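PDB 4P56: putative extracellular solute-binding protein from Bordetella bronchiseptica, which binds mandelate and probably delivers it to a TRAP transporter as its periplasmic solute-binding component. Local coordinates for residues P73-F77 and F89-Y95; V80-D86 and I241-A246. All blocks are in the same frame, centred on the assembly; numbering follows the deposited sequence.

In the fold
Both contacts lie in the same lobe of the solute-binding protein, their centres 14 Å apart, and both use helix 76-81. Interaction 1 joins the start of this helix to the end of strand 87-91 and the turn after it, whose Y94 touches the mandelate; interaction 2 joins the end of the helix and the following loop to the end of strand 237-242 and the helix that follows. Those two strands are antiparallel neighbours in one three-stranded sheet. Along the chain the segments alternate, 73-77, 80-86, 89-95, then 241-246. The contacts meet where I241 CD1 packs on F77 and V90, so the helix packs on both strands; their centres lie about 10 and 21 Å from the chain's centre.

Interaction 1: residues P73-F77 and F89-Y95; sequences PAGHF and FVSHAYY. With RMN ((R)-mandelic acid), chain D.
Y95 reaches across to the backbone of A74: its hydroxyl OH donates to A74 O at 2.7 Å, arriving at a C=O...OH angle of 118° and tilted 29° from the carbonyl plane. A water bridges the two segments, giving one hydrogen to P73 O and the other to Y95 OH (2.8 Å) while accepting from S91 N, so the Y95 hydroxyl both donates and accepts. P73 to H76 form a type I beta turn that leads into helix 76-81, and strand 87-91 runs out into an ST turn, where S91 OG takes the N-H of A93 N (3.1 Å). S91 CB lies 3.5 Å above the centre of the Y94 ring. Apolar contacts add to this. P73 CB comes obliquely to Y94 CE2 at 4.0 Å, and A74 CB touches both tyrosines. F77 CB leans on Y95 CZ, while V90 CG1, anti to its own carbonyl carbon, meets F77 CB at 4.1 Å. Y94 carries the contact into the ligand pocket: its OH donates to O12 of the (R)-mandelate carboxylate at 2.7 Å, with O12 in the ring plane at its edge. The same hydroxyl is also bonded to A192 N, and R170 and D236 hold the ligand too.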
loop_
_atom_site.group_PDB
_atom_site.type_symbol
_atom_site.label_atom_id
_atom_site.label_comp_id
_atom_site.label_asym_id
_atom_site.label_seq_id
_atom_site.Cartn_x
_atom_site.Cartn_y
_atom_site.Cartn_z
ATOM N N PRO A 73 12.373 -0.441 -7.701
ATOM C CA PRO A 73 11.490 -0.530 -6.513
ATOM C C PRO A 73 11.469 -1.887 -5.800
ATOM O O PRO A 73 11.614 -1.963 -4.571
ATOM C CB PRO A 73 10.115 -0.162 -7.077
ATOM C CG PRO A 73 10.443 0.747 -8.277
ATOM C CD PRO A 73 11.738 0.246 -8.841
ATOM N N ALA A 74 11.310 -2.972 -6.546
ATOM C CA ALA A 74 11.261 -4.273 -5.915
ATOM C C ALA A 74 12.594 -4.638 -5.256
ATOM O O ALA A 74 12.615 -5.312 -4.234
ATOM C CB ALA A 74 10.859 -5.322 -6.917
ATOM N N GLY A 75 13.703 -4.142 -5.825
ATOM C CA GLY A 75 15.038 -4.397 -5.303
ATOM C C GLY A 75 15.322 -3.793 -3.940
ATOM O O GLY A 75 16.340 -4.084 -3.303
ATOM N N HIS A 76 14.427 -2.946 -3.472
ATOM C CA HIS A 76 14.651 -2.261 -2.210
ATOM C C HIS A 76 14.650 -3.197 -0.988
ATOM O O HIS A 76 15.296 -2.898 0.005
ATOM C CB HIS A 76 13.661 -1.093 -2.031
ATOM C CG HIS A 76 14.139 0.198 -2.650
ATOM N ND1 HIS A 76 14.181 0.403 -4.010
ATOM C CD2 HIS A 76 14.616 1.332 -2.079
ATOM C CE1 HIS A 76 14.648 1.622 -4.254
ATOM N NE2 HIS A 76 14.936 2.197 -3.102
ATOM N N PHE A 77 13.969 -4.337 -1.048
ATOM C CA PHE A 77 13.989 -5.231 0.105
ATOM C C PHE A 77 15.412 -5.784 0.279
ATOM O O PHE A 77 16.007 -5.718 1.366
ATOM C CB PHE A 77 12.994 -6.383 -0.084
ATOM C CG PHE A 77 12.841 -7.231 1.146
ATOM C CD1 PHE A 77 13.802 -8.146 1.484
ATOM C CD2 PHE A 77 11.743 -7.094 1.973
ATOM C CE1 PHE A 77 13.698 -8.908 2.640
ATOM C CE2 PHE A 77 11.616 -7.883 3.143
ATOM C CZ PHE A 77 12.593 -8.771 3.466
ATOM N N PHE A 89 11.046 1.530 2.442
ATOM C CA PHE A 89 9.686 0.976 2.402
ATOM C C PHE A 89 9.527 0.097 1.171
ATOM O O PHE A 89 10.147 0.353 0.130
ATOM C CB PHE A 89 8.639 2.086 2.387
ATOM C CG PHE A 89 8.788 3.033 1.239
ATOM C CD1 PHE A 89 9.725 4.052 1.271
ATOM C CD2 PHE A 89 7.990 2.902 0.120
ATOM C CE1 PHE A 89 9.880 4.933 0.196
ATOM C CE2 PHE A 89 8.138 3.788 -0.967
ATOM C CZ PHE A 89 9.061 4.797 -0.918
ATOM N N VAL A 90 8.723 -0.954 1.293
ATOM C CA VAL A 90 8.538 -1.878 0.182
ATOM C C VAL A 90 7.063 -2.151 0.039
ATOM O O VAL A 90 6.348 -2.190 1.036
ATOM C CB VAL A 90 9.281 -3.224 0.420
ATOM C CG1 VAL A 90 10.782 -3.027 0.431
ATOM C CG2 VAL A 90 8.818 -3.882 1.712
ATOM N N SER A 91 6.608 -2.343 -1.195
ATOM C CA SER A 91 5.223 -2.694 -1.406
ATOM C C SER A 91 5.059 -4.209 -1.413
ATOM O O SER A 91 5.736 -4.899 -2.140
ATOM C CB SER A 91 4.671 -2.152 -2.724
ATOM O OG SER A 91 3.388 -2.745 -2.950
ATOM N N HIS A 92 4.103 -4.686 -0.634
ATOM C CA HIS A 92 3.833 -6.105 -0.549
ATOM C C HIS A 92 3.346 -6.670 -1.862
ATOM O O HIS A 92 3.484 -7.862 -2.115
ATOM C CB HIS A 92 2.834 -6.348 0.561
ATOM C CG HIS A 92 3.463 -6.198 1.895
ATOM N ND1 HIS A 92 2.870 -5.524 2.941
ATOM C CD2 HIS A 92 4.639 -6.656 2.359
ATOM C CE1 HIS A 92 3.672 -5.548 3.987
ATOM N NE2 HIS A 92 4.755 -6.239 3.661
ATOM N N ALA A 93 2.828 -5.801 -2.710
ATOM C CA ALA A 93 2.413 -6.201 -4.051
ATOM C C ALA A 93 3.575 -6.570 -4.985
ATOM O O ALA A 93 3.368 -7.225 -6.005
ATOM C CB ALA A 93 1.561 -5.066 -4.702
ATOM N N TYR A 94 4.782 -6.122 -4.685
ATOM C CA TYR A 94 5.864 -6.202 -5.651
ATOM C C TYR A 94 6.622 -7.535 -5.569
ATOM O O TYR A 94 7.590 -7.717 -6.293
ATOM C CB TYR A 94 6.823 -5.040 -5.429
ATOM C CG TYR A 94 6.215 -3.708 -5.771
ATOM C CD1 TYR A 94 4.878 -3.611 -6.249
ATOM C CD2 TYR A 94 6.949 -2.546 -5.640
ATOM C CE1 TYR A 94 4.329 -2.368 -6.547
ATOM C CE2 TYR A 94 6.397 -1.299 -5.952
ATOM C CZ TYR A 94 5.091 -1.230 -6.386
ATOM O OH TYR A 94 4.632 0.021 -6.684
ATOM N N TYR A 95 6.185 -8.438 -4.694
ATOM C CA TYR A 95 6.890 -9.733 -4.489
ATOM C C TYR A 95 5.961 -10.928 -4.605
ATOM O O TYR A 95 5.514 -11.473 -3.608
ATOM C CB TYR A 95 7.599 -9.749 -3.125
ATOM C CG TYR A 95 8.405 -8.503 -2.940
ATOM C CD1 TYR A 95 9.723 -8.463 -3.331
ATOM C CD2 TYR A 95 7.839 -7.367 -2.389
ATOM C CE1 TYR A 95 10.481 -7.284 -3.187
ATOM C CE2 TYR A 95 8.568 -6.198 -2.233
ATOM C CZ TYR A 95 9.880 -6.171 -2.623
ATOM O OH TYR A 95 10.593 -5.008 -2.485
HETATM C C1 RMN D . 1.443 2.067 -4.871
HETATM C C2 RMN D . 2.718 2.520 -4.565
HETATM C C3 RMN D . 2.960 3.867 -4.370
HETATM C C4 RMN D . 1.937 4.789 -4.519
HETATM C C5 RMN D . 0.658 4.342 -4.838
HETATM C C6 RMN D . 0.422 2.987 -5.008
HETATM C C7 RMN D . 1.189 0.602 -5.100
HETATM C C10 RMN D . 1.006 0.371 -6.570
HETATM O O8 RMN D . 0.029 0.159 -4.506
HETATM O O11 RMN D . -0.141 0.447 -7.130
HETATM O O12 RMN D . 2.029 0.152 -7.286
HETATM O O HOH W 1 9.166 -2.590 -2.962
#

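Interaction 2: residues V80-D86 and I241-A246; sequences VRDGLVD and IINRDA
D86 and N243 bring the two backbones within 5.2 Å, CA to CA, where N243 N donates to D86 O at 2.9 Å in the carbonyl plane. The same oxygen receives a CA-H...O contact from I242 CA at 3.2 Å. In 80-86 the helix closes in a Schellman motif at G83, whose positive phi suits glycine. The N243 side chain links this helix end to the start of helix 244-248. With CG anti to the backbone N (chi1 172°), ND2 donates to V80 O at 2.9 Å, nearly straight (167°) and close to the plane of the amide. V80 O also accepts from G83 N, so two N-H groups grip this helix-end carbonyl. The other end of the amide makes N243 the N-cap of helix 244-248: OD1 accepts from A246 N at 2.9 Å on a lone pair, and the amide is thereby fixed in its rotation. Apolar packing adds to this: V80 and I241 cross obliquely, V80 CB meeting I241 CD1 at 3.8 Å. V80 CG1 sits over the face of the I242-N243 peptide, 3.4 Å from N243 N. D86 OD1 rests 3.4 Å from A246 CB, while OD2 accepts from T30 N of strand 28-31, which also packs against I242 and A246.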
loop_
_atom_site.group_PDB
_atom_site.type_symbol
_atom_site.label_atom_id
_atom_site.label_comp_id
_atom_site.label_asym_id
_atom_site.label_seq_id
_atom_site.Cartn_x
_atom_site.Cartn_y
_atom_site.Cartn_z
ATOM N N VAL A 80 18.114 -3.433 1.574
ATOM C CA VAL A 80 18.185 -3.371 3.040
ATOM C C VAL A 80 18.849 -4.619 3.630
ATOM O O VAL A 80 19.777 -4.512 4.461
ATOM C CB VAL A 80 16.779 -3.079 3.672
ATOM C CG1 VAL A 80 16.792 -3.293 5.171
ATOM C CG2 VAL A 80 16.380 -1.666 3.346
ATOM N N ARG A 81 18.412 -5.797 3.171
ATOM C CA ARG A 81 18.917 -7.037 3.694
ATOM C C ARG A 81 20.425 -7.127 3.481
ATOM O O ARG A 81 21.155 -7.575 4.358
ATOM C CB ARG A 81 18.212 -8.221 3.021
ATOM C CG ARG A 81 18.513 -9.577 3.677
ATOM C CD ARG A 81 17.683 -10.666 2.976
ATOM N NE ARG A 81 17.841 -10.543 1.527
ATOM C CZ ARG A 81 18.986 -10.763 0.876
ATOM N NH1 ARG A 81 20.073 -11.143 1.533
ATOM N NH2 ARG A 81 19.052 -10.626 -0.436
ATOM N N ASP A 82 20.887 -6.647 2.331
ATOM C CA ASP A 82 22.299 -6.742 1.964
ATOM C C ASP A 82 23.132 -5.610 2.562
ATOM O O ASP A 82 24.346 -5.575 2.415
ATOM C CB ASP A 82 22.442 -6.709 0.439
ATOM C CG ASP A 82 21.780 -7.903 -0.247
ATOM O OD1 ASP A 82 21.467 -8.897 0.435
ATOM O OD2 ASP A 82 21.560 -7.833 -1.475
ATOM N N GLY A 83 22.495 -4.647 3.208
ATOM C CA GLY A 83 23.243 -3.590 3.877
ATOM C C GLY A 83 23.660 -2.419 2.985
ATOM O O GLY A 83 24.498 -1.594 3.371
ATOM N N LEU A 84 23.087 -2.355 1.788
ATOM C CA LEU A 84 23.332 -1.253 0.854
ATOM C C LEU A 84 22.733 0.043 1.369
ATOM O O LEU A 84 23.309 1.140 1.194
ATOM C CB LEU A 84 22.756 -1.595 -0.529
ATOM C CG LEU A 84 22.873 -0.523 -1.624
ATOM C CD1 LEU A 84 24.364 -0.177 -1.902
ATOM C CD2 LEU A 84 22.175 -1.040 -2.850
ATOM N N VAL A 85 21.584 -0.070 2.029
ATOM C CA VAL A 85 20.970 1.067 2.728
ATOM C C VAL A 85 20.379 0.551 4.008
ATOM O O VAL A 85 20.164 -0.662 4.155
ATOM C CB VAL A 85 19.839 1.761 1.902
ATOM C CG1 VAL A 85 20.413 2.323 0.605
ATOM C CG2 VAL A 85 18.685 0.802 1.626
ATOM N N ASP A 86 20.102 1.454 4.949
ATOM C CA ASP A 86 19.693 1.037 6.275
ATOM C C ASP A 86 18.169 0.863 6.402
ATOM O O ASP A 86 17.721 -0.045 7.100
ATOM C CB ASP A 86 20.150 2.045 7.327
ATOM C CG ASP A 86 21.665 2.061 7.515
ATOM O OD1 ASP A 86 22.264 0.968 7.630
ATOM O OD2 ASP A 86 22.252 3.170 7.525
ATOM N N ILE A 241 11.120 -1.210 6.858
ATOM C CA ILE A 241 12.092 -2.190 7.297
ATOM C C ILE A 241 13.458 -1.541 7.584
ATOM O O ILE A 241 13.781 -0.472 7.049
ATOM C CB ILE A 241 12.247 -3.336 6.247
ATOM C CG1 ILE A 241 12.616 -2.790 4.887
ATOM C CG2 ILE A 241 10.905 -4.114 6.065
ATOM C CD1 ILE A 241 13.031 -3.832 3.882
ATOM N N ILE A 242 14.237 -2.189 8.456
ATOM C CA ILE A 242 15.578 -1.730 8.769
ATOM C C ILE A 242 16.546 -2.891 8.809
ATOM O O ILE A 242 16.217 -4.019 9.196
ATOM C CB ILE A 242 15.604 -0.904 10.100
ATOM C CG1 ILE A 242 16.991 -0.325 10.331
ATOM C CG2 ILE A 242 15.149 -1.763 11.281
ATOM C CD1 ILE A 242 17.017 0.781 11.414
ATOM N N ASN A 243 17.746 -2.618 8.336
ATOM C CA ASN A 243 18.786 -3.610 8.333
ATOM C C ASN A 243 19.080 -4.004 9.789
ATOM O O ASN A 243 19.143 -3.136 10.679
ATOM C CB ASN A 243 20.032 -3.003 7.703
ATOM C CG ASN A 243 21.237 -3.922 7.823
ATOM O OD1 ASN A 243 21.962 -3.842 8.802
ATOM N ND2 ASN A 243 21.422 -4.810 6.856
ATOM N N ARG A 244 19.247 -5.301 10.044
ATOM C CA ARG A 244 19.374 -5.770 11.426
ATOM C C ARG A 244 20.673 -5.335 12.087
ATOM O O ARG A 244 20.715 -5.069 13.287
ATOM C CB ARG A 244 19.251 -7.305 11.491
ATOM C CG ARG A 244 17.846 -7.768 11.237
ATOM C CD ARG A 244 17.758 -9.297 11.268
ATOM N NE ARG A 244 16.358 -9.678 11.324
ATOM C CZ ARG A 244 15.898 -10.886 11.029
ATOM N NH1 ARG A 244 16.734 -11.850 10.658
ATOM N NH2 ARG A 244 14.593 -11.113 11.089
ATOM N N ASP A 245 21.745 -5.297 11.316
ATOM C CA ASP A 245 23.034 -4.851 11.855
ATOM C C ASP A 245 22.987 -3.366 12.243
ATOM O O ASP A 245 23.496 -2.968 13.298
ATOM C CB ASP A 245 24.131 -5.130 10.840
ATOM C CG ASP A 245 24.413 -6.629 10.699
ATOM O OD1 ASP A 245 24.186 -7.344 11.696
ATOM O OD2 ASP A 245 24.841 -7.087 9.610
ATOM N N ALA A 246 22.324 -2.564 11.417
ATOM C CA ALA A 246 22.163 -1.133 11.716
ATOM C C ALA A 246 21.359 -0.934 13.002
ATOM O O ALA A 246 21.732 -0.149 13.874
ATOM C CB ALA A 246 21.490 -0.447 10.570
#